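Local coordinates for protein tRNA (guanine(6)-N2)-methyltransferase (Thermus thermophilus, PDB 3TMA) that transfers a methyl group from S-adenosyl-L-methionine to N2 of the guanosine at position 6 of tRNA(Phe), at residues Asp298-Ala303 with Val313-Leu318; Leu322-Leu327 with Phe331-Ala336. All coordinates share one frame; numbering follows the deposited sequence.

Interaction 1: residues Asp298-Ala303 with Val313-Leu318; sequences DFLRGA and VALLTL
Leu315 meets Phe299 and Leu300 through one methyl group, a small example of how a helix is seated on a beta sheet by apolar side chains alone. CD2 of Leu315 lies at the rim of the Phe299 ring, near the ring plane and 4.1 Å from CE2, so the aromatic face is not what this leucine uses. The same methyl is 4.0 Å from CD2 of Leu300, whose side chain runs across that of Leu315 at about a right angle. Phe299 reaches the strand because its CG stands anti to the backbone N (chi1 160°), and the ring then slides alongside Leu315 in the opposite direction. One turn further along the helix, Ala303 and Val313 meet more loosely, CB to CG2 at 4.4 Å.

Helix 290-305 and strand 312-317 run nearly antiparallel, their local axes at 162° and 11.4 Å apart, a separation bridged by side chains. The helix is the connection of a beta-alpha-beta crossover from strand 275-278 to its parallel neighbour 312-317, as in a Rossmann fold. Strand 275-278 adds Ile276 under Ala303 and Val313, and Ala278 beside Phe299 and Leu315. Phe211 packs edge-to-face with the Phe299 ring. Phe299 also comes within about 4 Å, side chain to side chain, of Ala263, which by similarity binds S-adenosyl-L-methionine.

With every touching residue buried and apolar, the pairing rests on shape and exclusion of water; with no polar side-chain group of its own to satisfy, it has no directional bond to fix its geometry.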
loop_
_atom_site.group_PDB
_atom_site.type_symbol
_atom_site.label_atom_id
_atom_site.label_comp_id
_atom_site.label_asym_id
_atom_site.label_seq_id
_atom_site.Cartn_x
_atom_site.Cartn_y
_atom_site.Cartn_z
ATOM N N ASP A 298 2.030 26.662 -11.456
ATOM C CA ASP A 298 1.822 26.348 -12.865
ATOM C C ASP A 298 1.141 24.985 -13.071
ATOM O O ASP A 298 0.287 24.838 -13.950
ATOM C CB ASP A 298 3.159 26.319 -13.606
ATOM C CG ASP A 298 3.827 27.696 -13.710
ATOM O OD1 ASP A 298 3.182 28.744 -13.437
ATOM O OD2 ASP A 298 5.029 27.711 -14.083
ATOM N N PHE A 299 1.553 23.983 -12.301
ATOM C CA PHE A 299 0.945 22.687 -12.439
ATOM C C PHE A 299 -0.546 22.743 -12.086
ATOM O O PHE A 299 -1.369 22.169 -12.788
ATOM C CB PHE A 299 1.645 21.618 -11.576
ATOM C CG PHE A 299 0.772 20.405 -11.315
ATOM C CD1 PHE A 299 0.476 19.528 -12.341
ATOM C CD2 PHE A 299 0.257 20.167 -10.054
ATOM C CE1 PHE A 299 -0.350 18.438 -12.139
ATOM C CE2 PHE A 299 -0.571 19.085 -9.817
ATOM C CZ PHE A 299 -0.913 18.235 -10.870
ATOM N N LEU A 300 -0.906 23.382 -10.974
ATOM C CA LEU A 300 -2.327 23.328 -10.574
ATOM C C LEU A 300 -3.198 24.085 -11.568
ATOM O O LEU A 300 -4.355 23.750 -11.761
ATOM C CB LEU A 300 -2.546 23.890 -9.177
ATOM C CG LEU A 300 -1.947 22.997 -8.086
ATOM C CD1 LEU A 300 -1.799 23.785 -6.777
ATOM C CD2 LEU A 300 -2.774 21.694 -7.918
ATOM N N ARG A 301 -2.670 25.162 -12.138
ATOM C CA ARG A 301 -3.444 25.889 -13.137
ATOM C C ARG A 301 -3.623 25.111 -14.439
ATOM O O ARG A 301 -4.699 25.145 -15.047
ATOM C CB ARG A 301 -2.914 27.321 -13.342
ATOM C CG ARG A 301 -3.422 28.239 -12.201
ATOM C CD ARG A 301 -2.491 29.423 -11.918
ATOM N NE ARG A 301 -2.966 30.078 -10.701
ATOM C CZ ARG A 301 -2.774 29.593 -9.473
ATOM N NH1 ARG A 301 -2.084 28.448 -9.287
ATOM N NH2 ARG A 301 -3.317 30.222 -8.447
ATOM N N GLY A 302 -2.573 24.417 -14.864
ATOM C CA GLY A 302 -2.687 23.521 -16.016
ATOM C C GLY A 302 -3.693 22.411 -15.721
ATOM O O GLY A 302 -4.479 22.005 -16.610
ATOM N N ALA A 303 -3.673 21.891 -14.489
ATOM C CA ALA A 303 -4.573 20.774 -14.157
ATOM C C ALA A 303 -6.014 21.246 -14.248
ATOM O O ALA A 303 -6.856 20.563 -14.824
ATOM C CB ALA A 303 -4.301 20.228 -12.740
ATOM N N VAL A 313 -8.666 15.899 -8.974
ATOM C CA VAL A 313 -7.232 15.645 -8.835
ATOM C C VAL A 313 -7.015 14.955 -7.489
ATOM O O VAL A 313 -7.594 15.361 -6.490
ATOM C CB VAL A 313 -6.392 16.977 -8.839
ATOM C CG1 VAL A 313 -4.905 16.671 -8.920
ATOM C CG2 VAL A 313 -6.782 17.869 -10.008
ATOM N N ALA A 314 -6.239 13.879 -7.455
ATOM C CA ALA A 314 -5.739 13.368 -6.169
ATOM C C ALA A 314 -4.236 13.638 -6.149
ATOM O O ALA A 314 -3.514 13.241 -7.071
ATOM C CB ALA A 314 -6.025 11.838 -6.028
ATOM N N LEU A 315 -3.789 14.318 -5.138
ATOM C CA LEU A 315 -2.406 14.629 -5.109
ATOM C C LEU A 315 -1.712 14.381 -3.804
ATOM O O LEU A 315 -2.274 14.520 -2.769
ATOM C CB LEU A 315 -2.102 16.012 -5.699
ATOM C CG LEU A 315 -2.071 17.301 -4.896
ATOM C CD1 LEU A 315 -0.973 17.215 -3.800
ATOM C CD2 LEU A 315 -1.742 18.390 -5.906
ATOM N N LEU A 316 -0.465 13.996 -3.906
ATOM C CA LEU A 316 0.316 13.677 -2.694
ATOM C C LEU A 316 1.375 14.765 -2.465
ATOM O O LEU A 316 2.101 15.125 -3.420
ATOM C CB LEU A 316 0.976 12.316 -2.958
ATOM C CG LEU A 316 1.679 11.431 -1.947
ATOM C CD1 LEU A 316 0.846 11.072 -0.716
ATOM C CD2 LEU A 316 2.000 10.184 -2.751
ATOM N N THR A 317 1.497 15.299 -1.248
ATOM C CA THR A 317 2.510 16.333 -1.001
ATOM C C THR A 317 3.009 16.333 0.454
ATOM O O THR A 317 2.209 16.234 1.384
ATOM C CB THR A 317 1.966 17.800 -1.357
ATOM O OG1 THR A 317 2.932 18.786 -0.968
ATOM C CG2 THR A 317 0.677 18.095 -0.589
ATOM N N LEU A 318 4.308 16.557 0.624
ATOM C CA LEU A 318 4.886 16.862 1.932
ATOM C C LEU A 318 4.695 18.296 2.383
ATOM O O LEU A 318 5.012 18.652 3.552
ATOM C CB LEU A 318 6.382 16.460 1.996
ATOM C CG LEU A 318 6.570 14.925 2.061
ATOM C CD1 LEU A 318 7.984 14.524 1.581
ATOM C CD2 LEU A 318 6.278 14.407 3.479
#

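Interaction 2: residues Leu322-Leu327 with Phe331-Ala336; sequences LLKRAL and FALRHA
The helix-to-edge-strand connection near the C-terminal end of the methyltransferase domain folds back on itself here, bringing Leu327 onto Phe331 and Lys324 onto Leu333. Only three residues separate Leu327 from Phe331, so the chain reverses tightly and the two side chains meet. Leu327, just past helix 320-326, sends CD2 to within 4.4 Å of CD2 of Phe331, approaching the ring obliquely. Near the outer end of the contact, the aliphatic part of Lys324 crosses Leu333 at about a right angle. CD of the lysine is 3.5 Å from CD2 of the leucine, tighter than usual for two carbons, and CE follows at 4.2 Å from the same methyl. A bend at chi2 (-148°) sets CD against the leucine methyl, and a second bend at chi3 (-111°) carries CE past it. Leu333 offers that methyl with CG anti to its own backbone N (chi1 170°).

In the fold, strand 331-338 is the outermost strand at one end of the seven-stranded sheet. Strand 347-353, inserted between 312-317 and 331-338, is the one reversed strand in the sheet (order 3-2-1-4-5-7-6), as is characteristic of Rossmann-fold methyltransferases. Leu351 of strand 347-353 lies against both Leu327 and Phe331, while Phe349 touches Leu333. Further along the edge strand, Arg334 and His335 both face Val350, forming a classic beta bulge. The Arg334 guanidinium makes a salt bridge with Glu352, and CB of Ala332 sits 3.7 Å above the centre of its plane. The backbone N of Leu327 is hydrogen-bonded to O of Lys324, 3.3 Å away.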
loop_
_atom_site.group_PDB
_atom_site.type_symbol
_atom_site.label_atom_id
_atom_site.label_comp_id
_atom_site.label_asym_id
_atom_site.label_seq_id
_atom_site.Cartn_x
_atom_site.Cartn_y
_atom_site.Cartn_z
ATOM N N LEU A 322 2.049 25.034 1.501
ATOM C CA LEU A 322 2.475 25.634 0.250
ATOM C C LEU A 322 1.520 25.261 -0.894
ATOM O O LEU A 322 1.232 26.072 -1.780
ATOM C CB LEU A 322 3.871 25.126 -0.098
ATOM C CG LEU A 322 4.590 25.879 -1.203
ATOM C CD1 LEU A 322 4.859 27.334 -0.716
ATOM C CD2 LEU A 322 5.890 25.145 -1.474
ATOM N N LEU A 323 1.130 23.996 -0.936
ATOM C CA LEU A 323 0.154 23.534 -1.931
ATOM C C LEU A 323 -1.119 24.358 -1.851
ATOM O O LEU A 323 -1.666 24.781 -2.869
ATOM C CB LEU A 323 -0.191 22.055 -1.695
ATOM C CG LEU A 323 -1.022 21.307 -2.755
ATOM C CD1 LEU A 323 -2.439 21.820 -2.890
ATOM C CD2 LEU A 323 -0.291 21.389 -4.075
ATOM N N LYS A 324 -1.621 24.544 -0.642
ATOM C CA LYS A 324 -2.867 25.278 -0.462
ATOM C C LYS A 324 -2.741 26.748 -0.813
ATOM O O LYS A 324 -3.634 27.316 -1.434
ATOM C CB LYS A 324 -3.456 25.048 0.928
ATOM C CG LYS A 324 -3.764 23.565 1.150
ATOM C CD LYS A 324 -4.961 23.363 2.061
ATOM C CE LYS A 324 -4.545 22.798 3.379
ATOM N NZ LYS A 324 -3.650 23.757 4.037
ATOM N N ARG A 325 -1.611 27.350 -0.468
ATOM C CA ARG A 325 -1.295 28.656 -0.951
ATOM C C ARG A 325 -1.346 28.791 -2.490
ATOM O O ARG A 325 -1.781 29.828 -2.999
ATOM C CB ARG A 325 0.094 29.051 -0.422
ATOM C CG ARG A 325 0.686 30.343 -0.993
ATOM C CD ARG A 325 0.315 31.590 -0.176
ATOM N NE ARG A 325 0.782 31.455 1.199
ATOM C CZ ARG A 325 1.563 32.329 1.827
ATOM N NH1 ARG A 325 1.957 32.071 3.064
ATOM N NH2 ARG A 325 1.935 33.464 1.235
ATOM N N ALA A 326 -0.901 27.758 -3.222
ATOM C CA ALA A 326 -0.861 27.780 -4.679
ATOM C C ALA A 326 -2.165 27.401 -5.387
ATOM O O ALA A 326 -2.221 27.425 -6.617
ATOM C CB ALA A 326 0.291 26.871 -5.173
ATOM N N LEU A 327 -3.159 26.910 -4.643
ATOM C CA LEU A 327 -4.413 26.434 -5.246
ATOM C C LEU A 327 -5.143 27.549 -5.964
ATOM O O LEU A 327 -5.393 28.595 -5.351
ATOM C CB LEU A 327 -5.354 25.908 -4.175
ATOM C CG LEU A 327 -5.227 24.476 -3.686
ATOM C CD1 LEU A 327 -6.253 24.180 -2.578
ATOM C CD2 LEU A 327 -5.442 23.512 -4.872
ATOM N N PHE A 331 -10.782 25.447 -7.938
ATOM C CA PHE A 331 -10.818 24.144 -7.257
ATOM C C PHE A 331 -11.518 24.228 -5.900
ATOM O O PHE A 331 -11.331 25.199 -5.161
ATOM C CB PHE A 331 -9.369 23.630 -7.033
ATOM C CG PHE A 331 -8.777 22.913 -8.224
ATOM C CD1 PHE A 331 -9.428 21.810 -8.780
ATOM C CD2 PHE A 331 -7.533 23.278 -8.727
ATOM C CE1 PHE A 331 -8.842 21.090 -9.836
ATOM C CE2 PHE A 331 -6.954 22.589 -9.780
ATOM C CZ PHE A 331 -7.613 21.494 -10.350
ATOM N N ALA A 332 -12.249 23.177 -5.519
ATOM C CA ALA A 332 -12.680 23.030 -4.147
ATOM C C ALA A 332 -11.803 21.929 -3.561
ATOM O O ALA A 332 -11.555 20.892 -4.205
ATOM C CB ALA A 332 -14.174 22.621 -4.086
ATOM N N LEU A 333 -11.385 22.124 -2.330
ATOM C CA LEU A 333 -10.647 21.108 -1.608
ATOM C C LEU A 333 -11.695 20.180 -0.942
ATOM O O LEU A 333 -12.436 20.614 -0.089
ATOM C CB LEU A 333 -9.684 21.774 -0.605
ATOM C CG LEU A 333 -8.972 20.872 0.415
ATOM C CD1 LEU A 333 -8.374 19.711 -0.294
ATOM C CD2 LEU A 333 -7.887 21.675 1.178
ATOM N N ARG A 334 -11.831 18.944 -1.434
ATOM C CA ARG A 334 -12.942 18.093 -1.007
ATOM C C ARG A 334 -12.541 17.166 0.118
ATOM O O ARG A 334 -13.361 16.878 0.963
ATOM C CB ARG A 334 -13.483 17.255 -2.164
ATOM C CG ARG A 334 -14.186 18.069 -3.224
ATOM C CD ARG A 334 -15.703 18.107 -2.964
ATOM N NE ARG A 334 -16.118 19.308 -2.266
ATOM C CZ ARG A 334 -16.840 20.287 -2.809
ATOM N NH1 ARG A 334 -17.143 21.348 -2.076
ATOM N NH2 ARG A 334 -17.257 20.222 -4.071
ATOM N N HIS A 335 -11.308 16.664 0.100
ATOM C CA HIS A 335 -10.819 15.740 1.148
ATOM C C HIS A 335 -9.336 15.976 1.360
ATOM O O HIS A 335 -8.591 16.225 0.411
ATOM C CB HIS A 335 -10.986 14.230 0.734
ATOM C CG HIS A 335 -12.390 13.851 0.361
ATOM N ND1 HIS A 335 -13.402 13.701 1.293
ATOM C CD2 HIS A 335 -12.961 13.627 -0.851
ATOM C CE1 HIS A 335 -14.531 13.393 0.672
ATOM N NE2 HIS A 335 -14.294 13.345 -0.629
ATOM N N ALA A 336 -8.882 15.715 2.573
ATOM C CA ALA A 336 -7.469 15.713 2.853
ATOM C C ALA A 336 -7.269 14.622 3.899
ATOM O O ALA A 336 -8.133 14.437 4.785
ATOM C CB ALA A 336 -7.023 17.093 3.426
#

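Interactions 1 and 2 place consecutive elements of one methyltransferase domain against the same sheet, their centres 9 Å apart. Interaction 1 is wholly buried and lies deeper in the sheet, near the probable S-adenosyl-L-methionine site; interaction 2 sits toward the edge, away from the annotated sites, and there a lysine's methylenes join the apolar contact where it reaches the protein surface. They meet directly: CZ of Phe331 lies 3.7 Å from CG2 of Val313, extending the buried layer from one contact to the other. A polar tie is added where Arg301 NH1 probably donates a hydrogen bond to Ala326 O (2.9 Å), linking helix 290-305 to the end of helix 320-326.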